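Local coordinates for N-carbamoylsarcosine amidase related protein (Thermoplasma acidophilum, PDB 3EEF) that probably hydrolyses the amide of N-carbamoylsarcosine, as a zinc-binding member of the isochorismatase-like cysteine hydrolase family, at residues A4-D9 with R125-D130; F14-L19 with E74-I79; G29-V34 with V114-D119; V46-S51 with T99-I104. All coordinates share one frame; numbering follows the deposited sequence.

Contact 1 (A4-D9 with R125-D130)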
loop_
_atom_site.group_PDB
_atom_site.type_symbol
_atom_site.label_atom_id
_atom_site.label_comp_id
_atom_site.label_asym_id
_atom_site.label_seq_id
_atom_site.Cartn_x
_atom_site.Cartn_y
_atom_site.Cartn_z
ATOM N N ALA A 4 8.877 0.529 19.214
ATOM C CA ALA A 4 10.083 0.712 18.426
ATOM C C ALA A 4 10.339 2.181 18.255
ATOM O O ALA A 4 9.399 2.985 18.203
ATOM C CB ALA A 4 9.935 0.052 17.083
ATOM N N LEU A 5 11.612 2.536 18.142
ATOM C CA LEU A 5 11.965 3.937 17.941
ATOM C C LEU A 5 12.196 4.192 16.450
ATOM O O LEU A 5 12.965 3.484 15.814
ATOM C CB LEU A 5 13.200 4.307 18.755
ATOM C CG LEU A 5 13.747 5.709 18.592
ATOM C CD1 LEU A 5 12.826 6.781 19.276
ATOM C CD2 LEU A 5 15.185 5.722 19.122
ATOM N N VAL A 6 11.488 5.182 15.912
ATOM C CA VAL A 6 11.616 5.581 14.518
ATOM C C VAL A 6 12.265 6.951 14.506
ATOM O O VAL A 6 11.712 7.892 15.074
ATOM C CB VAL A 6 10.248 5.599 13.779
ATOM C CG1 VAL A 6 10.417 6.020 12.335
ATOM C CG2 VAL A 6 9.607 4.230 13.834
ATOM N N VAL A 7 13.456 7.035 13.907
ATOM C CA VAL A 7 14.269 8.251 13.916
ATOM C C VAL A 7 14.193 8.905 12.552
ATOM O O VAL A 7 14.834 8.429 11.588
ATOM C CB VAL A 7 15.755 7.971 14.233
ATOM C CG1 VAL A 7 16.463 9.271 14.393
ATOM C CG2 VAL A 7 15.944 7.114 15.528
ATOM N N VAL A 8 13.430 9.996 12.462
ATOM C CA VAL A 8 13.091 10.587 11.152
ATOM C C VAL A 8 14.068 11.687 10.646
ATOM O O VAL A 8 14.189 12.719 11.275
ATOM C CB VAL A 8 11.640 11.160 11.153
ATOM C CG1 VAL A 8 11.248 11.628 9.726
ATOM C CG2 VAL A 8 10.620 10.096 11.726
ATOM N N ASP A 9 14.764 11.432 9.531
ATOM C CA ASP A 9 15.549 12.464 8.813
ATOM C C ASP A 9 16.607 13.209 9.621
ATOM O O ASP A 9 16.871 14.403 9.383
ATOM C CB ASP A 9 14.613 13.489 8.121
ATOM C CG ASP A 9 14.004 12.949 6.822
ATOM O OD1 ASP A 9 14.690 12.198 6.072
ATOM O OD2 ASP A 9 12.827 13.287 6.552
ATOM N N ARG A 125 5.280 14.172 11.335
ATOM C CA ARG A 125 3.844 14.197 11.393
ATOM C C ARG A 125 3.213 13.224 10.401
ATOM O O ARG A 125 2.215 12.531 10.706
ATOM C CB ARG A 125 3.377 15.623 11.118
ATOM C CG ARG A 125 1.906 15.800 11.321
ATOM C CD ARG A 125 1.434 17.163 10.909
ATOM N NE ARG A 125 2.013 18.236 11.710
ATOM C CZ ARG A 125 1.490 19.456 11.802
ATOM N NH1 ARG A 125 0.356 19.767 11.190
ATOM N NH2 ARG A 125 2.077 20.359 12.569
ATOM N N HIS A 126 3.779 13.215 9.197
ATOM C CA HIS A 126 3.325 12.347 8.120
ATOM C C HIS A 126 3.560 10.882 8.454
ATOM O O HIS A 126 2.699 10.041 8.252
ATOM C CB HIS A 126 3.977 12.765 6.801
ATOM C CG HIS A 126 3.308 13.944 6.173
ATOM N ND1 HIS A 126 3.534 15.233 6.599
ATOM C CD2 HIS A 126 2.341 14.024 5.228
ATOM C CE1 HIS A 126 2.759 16.057 5.916
ATOM N NE2 HIS A 126 2.039 15.355 5.065
ATOM N N THR A 127 4.734 10.577 8.972
ATOM C CA THR A 127 4.994 9.267 9.533
ATOM C C THR A 127 3.961 8.903 10.614
ATOM O O THR A 127 3.489 7.768 10.659
ATOM C CB THR A 127 6.394 9.250 10.105
ATOM O OG1 THR A 127 7.278 9.623 9.043
ATOM C CG2 THR A 127 6.772 7.846 10.646
ATOM N N ALA A 128 3.615 9.859 11.473
ATOM C CA ALA A 128 2.631 9.655 12.564
ATOM C C ALA A 128 1.285 9.234 11.991
ATOM O O ALA A 128 0.675 8.261 12.434
ATOM C CB ALA A 128 2.462 10.946 13.374
ATOM N N ALA A 129 0.844 9.973 10.982
ATOM C CA ALA A 129 -0.411 9.718 10.285
ATOM C C ALA A 129 -0.494 8.280 9.820
ATOM O O ALA A 129 -1.482 7.566 10.077
ATOM C CB ALA A 129 -0.548 10.688 9.077
ATOM N N ASP A 130 0.551 7.844 9.145
ATOM C CA ASP A 130 0.568 6.473 8.613
ATOM C C ASP A 130 0.576 5.408 9.693
ATOM O O ASP A 130 0.056 4.323 9.471
ATOM C CB ASP A 130 1.756 6.263 7.703
ATOM C CG ASP A 130 1.471 6.667 6.261
ATOM O OD1 ASP A 130 0.281 6.665 5.864
ATOM O OD2 ASP A 130 2.446 6.975 5.530
#
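Thr127 faces the strand 4-8 alone from its helix and reaches two valines, Val6 and Val8, with its two branches. CB already lies 4.6 Å from Val8 CG2, and the side chain divides there. The methyl branch CG2 is anti to the backbone N and heads toward the early part of the strand, where it stands 4.4 Å from Val6 CG1, a loose methyl-to-methyl approach. The hydroxyl branch is set by chi1 -56°, which turns OG1 back along its own helix, and its nearest atom on the strand is Val8 CG2, at 4.3 Å. That approach is van der Waals only. The polar needs of OG1 are met elsewhere, by hydrogen bonds with the backbone O of Cys123 one turn earlier and with the backbone N of Gly95, so the hydroxyl is satisfied although it is buried against valine. With the backbones well apart, 8.4 Å between the CA atoms of Val8 and Thr127, the contact is light, and Phe96, Leu115 and other neighbours help to fill the layer. Leu5 and Val7, on the other side of the strand, meet helix 22-40 instead. A central parallel strand clad by a helix on each face is typical of the Rossmann-like three-layer α/β/α sandwich of isochorismatase-like hydrolases, here with the side chain of Val8 about 9 Å from the zinc ion.

Contact 2 (F14-L19 with E74-I79)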
loop_
_atom_site.group_PDB
_atom_site.type_symbol
_atom_site.label_atom_id
_atom_site.label_comp_id
_atom_site.label_asym_id
_atom_site.label_seq_id
_atom_site.Cartn_x
_atom_site.Cartn_y
_atom_site.Cartn_z
ATOM N N PHE A 14 20.022 18.596 6.929
ATOM C CA PHE A 14 19.073 19.305 7.798
ATOM C C PHE A 14 19.659 19.708 9.158
ATOM O O PHE A 14 19.048 20.515 9.865
ATOM C CB PHE A 14 17.793 18.489 8.010
ATOM C CG PHE A 14 16.937 18.331 6.768
ATOM C CD1 PHE A 14 16.412 19.432 6.127
ATOM C CD2 PHE A 14 16.617 17.072 6.288
ATOM C CE1 PHE A 14 15.612 19.282 4.989
ATOM C CE2 PHE A 14 15.811 16.905 5.164
ATOM C CZ PHE A 14 15.308 18.010 4.516
ATOM N N ILE A 15 20.827 19.155 9.510
ATOM C CA ILE A 15 21.468 19.376 10.817
ATOM C C ILE A 15 22.761 20.169 10.657
ATOM O O ILE A 15 22.980 21.152 11.365
ATOM C CB ILE A 15 21.821 18.037 11.529
ATOM C CG1 ILE A 15 20.563 17.215 11.849
ATOM C CG2 ILE A 15 22.564 18.287 12.852
ATOM C CD1 ILE A 15 19.589 17.912 12.786
ATOM N N HIS A 16 23.610 19.725 9.733
ATOM C CA HIS A 16 24.942 20.305 9.530
ATOM C C HIS A 16 25.073 21.141 8.273
ATOM O O HIS A 16 25.913 22.020 8.243
ATOM C CB HIS A 16 26.039 19.222 9.512
ATOM C CG HIS A 16 26.232 18.549 10.831
ATOM N ND1 HIS A 16 26.473 19.256 11.992
ATOM C CD2 HIS A 16 26.197 17.241 11.188
ATOM C CE1 HIS A 16 26.587 18.412 13.003
ATOM N NE2 HIS A 16 26.428 17.183 12.543
ATOM N N GLY A 17 24.261 20.889 7.249
ATOM C CA GLY A 17 24.516 21.481 5.926
ATOM C C GLY A 17 23.530 22.522 5.438
ATOM O O GLY A 17 23.124 23.394 6.174
ATOM N N ARG A 18 23.118 22.394 4.184
ATOM C CA ARG A 18 22.478 23.482 3.448
ATOM C C ARG A 18 21.173 23.994 4.106
ATOM O O ARG A 18 20.877 25.191 4.051
ATOM C CB ARG A 18 22.246 23.017 2.003
ATOM C CG ARG A 18 21.705 24.061 1.054
ATOM C CD ARG A 18 21.554 23.492 -0.362
ATOM N NE ARG A 18 20.352 22.680 -0.501
ATOM C CZ ARG A 18 19.108 23.162 -0.547
ATOM N NH1 ARG A 18 18.878 24.459 -0.459
ATOM N NH2 ARG A 18 18.075 22.328 -0.674
ATOM N N LEU A 19 20.409 23.103 4.740
ATOM C CA LEU A 19 19.144 23.505 5.369
ATOM C C LEU A 19 19.212 23.412 6.895
ATOM O O LEU A 19 18.198 23.295 7.572
ATOM C CB LEU A 19 17.977 22.684 4.810
ATOM C CG LEU A 19 17.531 22.995 3.380
ATOM C CD1 LEU A 19 16.615 21.875 2.832
ATOM C CD2 LEU A 19 16.835 24.359 3.318
ATOM N N GLU A 74 23.030 11.387 4.457
ATOM C CA GLU A 74 23.624 10.491 5.429
ATOM C C GLU A 74 23.251 10.935 6.850
ATOM O O GLU A 74 23.121 12.133 7.145
ATOM C CB GLU A 74 25.151 10.403 5.245
ATOM N N VAL A 75 23.076 9.946 7.723
ATOM C CA VAL A 75 22.747 10.172 9.134
ATOM C C VAL A 75 23.911 10.901 9.789
ATOM O O VAL A 75 25.068 10.565 9.546
ATOM C CB VAL A 75 22.496 8.819 9.893
ATOM C CG1 VAL A 75 22.494 9.012 11.419
ATOM C CG2 VAL A 75 21.194 8.134 9.413
ATOM N N ILE A 76 23.606 11.872 10.642
ATOM C CA ILE A 76 24.659 12.643 11.298
ATOM C C ILE A 76 25.496 11.723 12.190
ATOM O O ILE A 76 24.964 10.771 12.774
ATOM C CB ILE A 76 24.101 13.853 12.094
ATOM C CG1 ILE A 76 23.289 13.403 13.323
ATOM C CG2 ILE A 76 23.301 14.756 11.168
ATOM C CD1 ILE A 76 22.719 14.581 14.133
ATOM N N ASP A 77 26.801 12.000 12.266
ATOM C CA ASP A 77 27.771 11.146 12.989
ATOM C C ASP A 77 27.478 11.066 14.463
ATOM O O ASP A 77 27.684 10.033 15.079
ATOM C CB ASP A 77 29.212 11.640 12.784
ATOM C CG ASP A 77 29.702 11.411 11.370
ATOM O OD1 ASP A 77 29.290 10.394 10.758
ATOM O OD2 ASP A 77 30.486 12.236 10.869
ATOM N N GLU A 78 26.965 12.155 15.017
ATOM C CA GLU A 78 26.590 12.207 16.433
ATOM C C GLU A 78 25.755 10.997 16.877
ATOM O O GLU A 78 25.936 10.499 17.984
ATOM C CB GLU A 78 25.825 13.502 16.738
ATOM C CG GLU A 78 26.689 14.783 16.701
ATOM C CD GLU A 78 26.858 15.357 15.313
ATOM O OE1 GLU A 78 26.844 14.594 14.330
ATOM O OE2 GLU A 78 27.007 16.584 15.204
ATOM N N ILE A 79 24.842 10.543 16.010
ATOM C CA ILE A 79 23.957 9.391 16.300
ATOM C C ILE A 79 24.095 8.325 15.211
ATOM O O ILE A 79 23.137 7.735 14.769
ATOM C CB ILE A 79 22.479 9.832 16.481
ATOM C CG1 ILE A 79 21.969 10.613 15.252
ATOM C CG2 ILE A 79 22.332 10.684 17.736
ATOM C CD1 ILE A 79 20.497 10.913 15.307
#
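With CG anti to its carbonyl carbon (chi1 -67°), His16 extends its ring toward the 74-79 loop, while Glu78, bent at chi2 (84°), brings its carboxylate to meet it from the opposite direction. The ring and the carboxylate lie almost in one plane. His16 NE2 gives its N-H to Glu78 OE1 at 3.2 Å, nearly straight at 172°, on the syn side of the oxygen; OE2 is also near, but its position is less sure and that bond is weak. Beside this polar pair the contact is apolar. Ile76 CG2 packs 3.6 Å from Ile15 CB and also 3.8 Å from His16 CD2, and Ile76 CD1 reaches Ile15 CG2 at 3.9 Å, the two isoleucines crossing at about a right angle. Ile15 CG2 itself sits over the centre of one face of the His16 ring. With an alanine here in place of Glu78, His16 NE2 would probably lose its carboxylate partner and the imidazole would be freer to turn. The buried isoleucines thus join the end of helix 12-15 to the loop, and the histidine-carboxylate pair, on the exposed side, is likely to favour a protonated imidazole.

Contact 3 (G29-V34 with V114-D119)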
loop_
_atom_site.group_PDB
_atom_site.type_symbol
_atom_site.label_atom_id
_atom_site.label_comp_id
_atom_site.label_asym_id
_atom_site.label_seq_id
_atom_site.Cartn_x
_atom_site.Cartn_y
_atom_site.Cartn_z
ATOM N N GLY A 29 21.179 16.147 21.026
ATOM C CA GLY A 29 21.399 15.601 22.369
ATOM C C GLY A 29 20.302 14.646 22.822
ATOM O O GLY A 29 20.557 13.464 23.047
ATOM N N PRO A 30 19.070 15.152 22.937
ATOM C CA PRO A 30 17.889 14.332 23.245
ATOM C C PRO A 30 17.707 13.086 22.368
ATOM O O PRO A 30 17.317 12.030 22.876
ATOM C CB PRO A 30 16.727 15.306 23.054
ATOM C CG PRO A 30 17.331 16.640 23.468
ATOM C CD PRO A 30 18.745 16.592 22.916
ATOM N N ALA A 31 17.999 13.198 21.084
ATOM C CA ALA A 31 17.863 12.068 20.170
ATOM C C ALA A 31 18.838 10.939 20.526
ATOM O O ALA A 31 18.456 9.770 20.601
ATOM C CB ALA A 31 18.062 12.522 18.708
ATOM N N ARG A 32 20.097 11.305 20.731
ATOM C CA ARG A 32 21.130 10.372 21.178
ATOM C C ARG A 32 20.718 9.680 22.473
ATOM O O ARG A 32 20.941 8.487 22.637
ATOM C CB ARG A 32 22.468 11.103 21.378
ATOM C CG ARG A 32 23.585 10.236 21.994
ATOM C CD ARG A 32 24.949 10.948 21.982
ATOM N NE ARG A 32 24.934 12.163 22.812
ATOM C CZ ARG A 32 25.140 13.415 22.384
ATOM N NH1 ARG A 32 25.410 13.697 21.104
ATOM N NH2 ARG A 32 25.085 14.410 23.267
ATOM N N LYS A 33 20.119 10.444 23.378
ATOM C CA LYS A 33 19.671 9.919 24.667
ATOM C C LYS A 33 18.559 8.900 24.480
ATOM O O LYS A 33 18.583 7.835 25.077
ATOM C CB LYS A 33 19.193 11.080 25.540
ATOM C CG LYS A 33 18.682 10.707 26.922
ATOM C CD LYS A 33 18.514 11.990 27.778
ATOM C CE LYS A 33 18.841 11.772 29.258
ATOM N NZ LYS A 33 18.830 13.065 30.049
ATOM N N VAL A 34 17.589 9.232 23.626
ATOM C CA VAL A 34 16.473 8.318 23.346
ATOM C C VAL A 34 16.985 7.088 22.612
ATOM O O VAL A 34 16.689 5.948 22.990
ATOM C CB VAL A 34 15.376 8.997 22.531
ATOM C CG1 VAL A 34 14.308 7.973 22.074
ATOM C CG2 VAL A 34 14.743 10.122 23.361
ATOM N N VAL A 114 7.654 5.140 18.712
ATOM C CA VAL A 114 8.166 6.363 19.347
ATOM C C VAL A 114 8.877 7.147 18.294
ATOM O O VAL A 114 9.778 6.625 17.641
ATOM C CB VAL A 114 9.137 6.057 20.488
ATOM C CG1 VAL A 114 9.589 7.361 21.133
ATOM C CG2 VAL A 114 8.455 5.145 21.495
ATOM N N LEU A 115 8.459 8.388 18.110
ATOM C CA LEU A 115 8.911 9.215 16.975
ATOM C C LEU A 115 9.826 10.355 17.420
ATOM O O LEU A 115 9.482 11.126 18.295
ATOM C CB LEU A 115 7.699 9.830 16.264
ATOM C CG LEU A 115 6.684 8.886 15.662
ATOM C CD1 LEU A 115 5.519 9.679 15.048
ATOM C CD2 LEU A 115 7.364 8.006 14.615
ATOM N N ILE A 116 10.995 10.447 16.815
ATOM C CA ILE A 116 11.847 11.597 16.984
ATOM C C ILE A 116 12.408 12.015 15.622
ATOM O O ILE A 116 12.368 11.228 14.653
ATOM C CB ILE A 116 12.995 11.278 17.972
ATOM C CG1 ILE A 116 14.000 10.294 17.384
ATOM C CG2 ILE A 116 12.430 10.721 19.290
ATOM C CD1 ILE A 116 15.179 10.015 18.332
ATOM N N GLY A 117 12.910 13.249 15.542
ATOM C CA GLY A 117 13.617 13.743 14.346
ATOM C C GLY A 117 12.975 14.953 13.681
ATOM O O GLY A 117 12.271 15.722 14.316
ATOM N N LEU A 118 13.175 15.055 12.375
ATOM C CA LEU A 118 12.850 16.234 11.572
ATOM C C LEU A 118 11.742 15.974 10.563
ATOM O O LEU A 118 11.870 15.076 9.721
ATOM C CB LEU A 118 14.108 16.684 10.797
ATOM C CG LEU A 118 15.262 16.856 11.756
ATOM C CD1 LEU A 118 16.456 17.364 11.026
ATOM C CD2 LEU A 118 14.838 17.747 12.980
ATOM N N ASP A 119 10.642 16.725 10.628
ATOM C CA ASP A 119 10.304 17.625 11.735
ATOM C C ASP A 119 8.833 17.496 12.053
ATOM O O ASP A 119 8.083 16.833 11.321
ATOM C CB ASP A 119 10.665 19.083 11.399
ATOM C CG ASP A 119 10.166 19.519 10.054
ATOM O OD1 ASP A 119 8.933 19.472 9.864
ATOM O OD2 ASP A 119 10.997 19.938 9.216
#
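Ala31 and Ile116 meet without any flat group between them: neither a ring face nor an amide edge takes part, and the contact is purely aliphatic. Ile116 makes the approach from the strand. Its CG1 lies between the backbone N and the carbonyl carbon (chi1 70°), and the chain beyond is extended, which carries CD1 straight out from strand 112-116 to the helix. CD1 touches Ala31 CB at 3.8 Å and comes equally near Ala31 CA, 3.8 Å away, and it lies 4.3 Å from Val34 CB on the next turn. Because the alanine is so short, the methyl can rest against the helix backbone itself, and the CA atoms of Ala31 and Ile116 are only 6.8 Å apart. Directly after Ile116 the chain turns a corner at Gly117, whose backbone angles would jam a CB against the preceding carbonyl O; a cis peptide bond then precedes Asp119. Around the contact, Ile116 also leans on Val7 of strand 3-8 and Val141 of strand 137-141, while Val34 touches Leu5 and Val141. Helix 22-40 therefore packs on one face of the parallel sheet, here meeting strands 3-8, 112-116 and 137-141, and Leu118 beyond the corner packs on helix 12-15.

Contact 4 (V46-S51 with T99-I104). With ZN (zinc ion), chain C.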
loop_
_atom_site.group_PDB
_atom_site.type_symbol
_atom_site.label_atom_id
_atom_site.label_comp_id
_atom_site.label_asym_id
_atom_site.label_seq_id
_atom_site.Cartn_x
_atom_site.Cartn_y
_atom_site.Cartn_z
ATOM N N VAL A 46 14.933 2.241 14.231
ATOM C CA VAL A 46 14.842 2.333 12.790
ATOM C C VAL A 46 15.038 3.768 12.300
ATOM O O VAL A 46 14.262 4.647 12.629
ATOM C CB VAL A 46 13.451 1.857 12.311
ATOM C CG1 VAL A 46 13.377 1.923 10.779
ATOM C CG2 VAL A 46 13.145 0.437 12.856
ATOM N N TYR A 47 16.069 3.979 11.499
ATOM C CA TYR A 47 16.302 5.259 10.890
ATOM C C TYR A 47 15.598 5.263 9.554
ATOM O O TYR A 47 15.763 4.341 8.767
ATOM C CB TYR A 47 17.801 5.508 10.675
ATOM C CG TYR A 47 18.646 5.627 11.942
ATOM C CD1 TYR A 47 19.063 6.871 12.417
ATOM C CD2 TYR A 47 19.044 4.499 12.647
ATOM C CE1 TYR A 47 19.854 6.971 13.558
ATOM C CE2 TYR A 47 19.824 4.597 13.799
ATOM C CZ TYR A 47 20.228 5.829 14.247
ATOM O OH TYR A 47 21.016 5.910 15.383
ATOM N N VAL A 48 14.817 6.317 9.307
ATOM C CA VAL A 48 14.154 6.515 8.038
ATOM C C VAL A 48 14.637 7.870 7.464
ATOM O O VAL A 48 14.311 8.904 8.003
ATOM C CB VAL A 48 12.599 6.425 8.173
ATOM C CG1 VAL A 48 12.162 5.034 8.489
ATOM C CG2 VAL A 48 12.097 7.300 9.284
ATOM N N ASN A 49 15.398 7.830 6.365
ATOM C CA ASN A 49 16.088 8.992 5.786
ATOM C C ASN A 49 15.737 9.249 4.347
ATOM O O ASN A 49 15.807 8.346 3.501
ATOM C CB ASN A 49 17.585 8.749 5.836
ATOM C CG ASN A 49 18.028 8.311 7.187
ATOM O OD1 ASN A 49 17.717 8.970 8.178
ATOM N ND2 ASN A 49 18.721 7.184 7.260
ATOM N N ASP A 50 15.356 10.480 4.051
ATOM C CA ASP A 50 15.248 10.907 2.664
ATOM C C ASP A 50 16.462 10.454 1.861
ATOM O O ASP A 50 17.601 10.575 2.317
ATOM C CB ASP A 50 15.073 12.421 2.569
ATOM C CG ASP A 50 13.606 12.856 2.701
ATOM O OD1 ASP A 50 12.709 11.978 2.775
ATOM O OD2 ASP A 50 13.347 14.080 2.668
ATOM N N SER A 51 16.211 9.864 0.700
ATOM C CA SER A 51 17.283 9.421 -0.200
ATOM C C SER A 51 16.743 9.610 -1.619
ATOM O O SER A 51 16.478 8.647 -2.330
ATOM C CB SER A 51 17.646 7.950 0.106
ATOM O OG SER A 51 18.620 7.405 -0.772
ATOM N N THR A 99 8.348 2.009 1.651
ATOM C CA THR A 99 9.422 1.435 2.475
ATOM C C THR A 99 8.983 0.120 3.082
ATOM O O THR A 99 7.833 -0.287 2.974
ATOM C CB THR A 99 9.895 2.386 3.630
ATOM O OG1 THR A 99 8.937 2.439 4.706
ATOM C CG2 THR A 99 10.159 3.811 3.126
ATOM N N ASN A 100 9.897 -0.526 3.769
ATOM C CA ASN A 100 9.561 -1.747 4.502
ATOM C C ASN A 100 9.462 -1.480 6.000
ATOM O O ASN A 100 9.679 -2.385 6.836
ATOM C CB ASN A 100 10.579 -2.832 4.174
ATOM C CG ASN A 100 11.982 -2.455 4.572
ATOM O OD1 ASN A 100 12.417 -1.313 4.382
ATOM N ND2 ASN A 100 12.716 -3.434 5.114
ATOM N N LEU A 101 9.110 -0.244 6.365
ATOM C CA LEU A 101 9.035 0.095 7.770
ATOM C C LEU A 101 7.994 -0.780 8.441
ATOM O O LEU A 101 8.229 -1.302 9.513
ATOM C CB LEU A 101 8.719 1.574 7.981
ATOM C CG LEU A 101 8.519 2.064 9.404
ATOM C CD1 LEU A 101 9.746 1.788 10.257
ATOM C CD2 LEU A 101 8.186 3.556 9.349
ATOM N N ASP A 102 6.844 -0.937 7.820
ATOM C CA ASP A 102 5.775 -1.651 8.460
ATOM C C ASP A 102 6.204 -3.104 8.665
ATOM O O ASP A 102 5.921 -3.703 9.688
ATOM C CB ASP A 102 4.492 -1.537 7.646
ATOM C CG ASP A 102 3.302 -2.108 8.375
ATOM O OD1 ASP A 102 3.074 -1.693 9.529
ATOM O OD2 ASP A 102 2.643 -3.001 7.808
HETATM N N MSE A 103 6.935 -3.651 7.710
HETATM C CA MSE A 103 7.399 -5.025 7.825
HETATM C C MSE A 103 8.230 -5.235 9.088
HETATM O O MSE A 103 8.019 -6.194 9.837
HETATM C CB MSE A 103 8.237 -5.399 6.611
HETATM C CG MSE A 103 7.463 -5.464 5.322
HETATM SE SE MSE A 103 8.496 -6.260 3.833
HETATM C CE MSE A 103 8.700 -8.111 4.616
ATOM N N ILE A 104 9.143 -4.316 9.329
ATOM C CA ILE A 104 10.086 -4.434 10.429
ATOM C C ILE A 104 9.337 -4.352 11.751
ATOM O O ILE A 104 9.635 -5.115 12.692
ATOM C CB ILE A 104 11.095 -3.306 10.421
ATOM C CG1 ILE A 104 11.999 -3.427 9.213
ATOM C CG2 ILE A 104 11.958 -3.297 11.713
ATOM C CD1 ILE A 104 12.686 -2.086 8.857
HETATM ZN ZN ZN C . 12.330 15.122 1.260
#
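The strand that ends in the zinc ligand Asp50 packs, through Val46 and Val48, on Leu101 and Ile104 at the start of helix 101-107. Leu101 serves both valines with its forked tip: CD1 lies 3.7 Å from Val46 CG1, and CD2 stands 4.3 Å from Val48 CG1. Its CG is anti to the backbone N (chi1 176°), which directs the fork at the strand. One turn further on, Ile104 CG2 approaches Val46 CG2 at 4.1 Å, so that the two methyls of Val46 are shared between two helix residues one turn apart. The backbone before the helix is shaped by an ST turn, in which Thr99 OG1 accepts the N-H of Leu101 at 3.2 Å. In this α/β/α sandwich the metal site lies at the C-terminal end of the parallel strands, and the apolar packing of Val46 and Val48 gives way there to polar groups. Asp50 OD2 binds the zinc ion at 2.0 Å, whereas OD1, 3.5 Å from the same ion, stays outside the coordination sphere and forms a salt bridge with Lys90, which is likely to help hold the carboxylate in one rotation. His52, Glu58 and His65 complete the protein ligands of the metal. Toward the strand's beginning, Leu88 of the neighbouring strand 86-90 fills in beside Val46 and Ile104, and Ile104 also packs on Tyr53 of the third subunit.

How the contacts relate
From the N terminus, strand 3-8 opens the loop that contact 1 closes at helix 123-133, and the other three contacts all nest inside it. The chain next supplies 14-19, 29-34 and 46-51, whose partners follow in the order 74-79, 99-104 and 114-119. Contact 4 is therefore nested within contact 3, while contact 2 crosses both. Contacts 1, 3 and 4 reach one parallel sheet, in which strand 3-8 lies between 45-50 and 112-116: Leu5 O is hydrogen-bonded to Val46 N, and Val8 N to Ile116 O. Contact 2 joins these from the periphery through Leu118, against Phe14 and Ile15, and through a weak hydrogen bond between Tyr47 OH and Ile79 O.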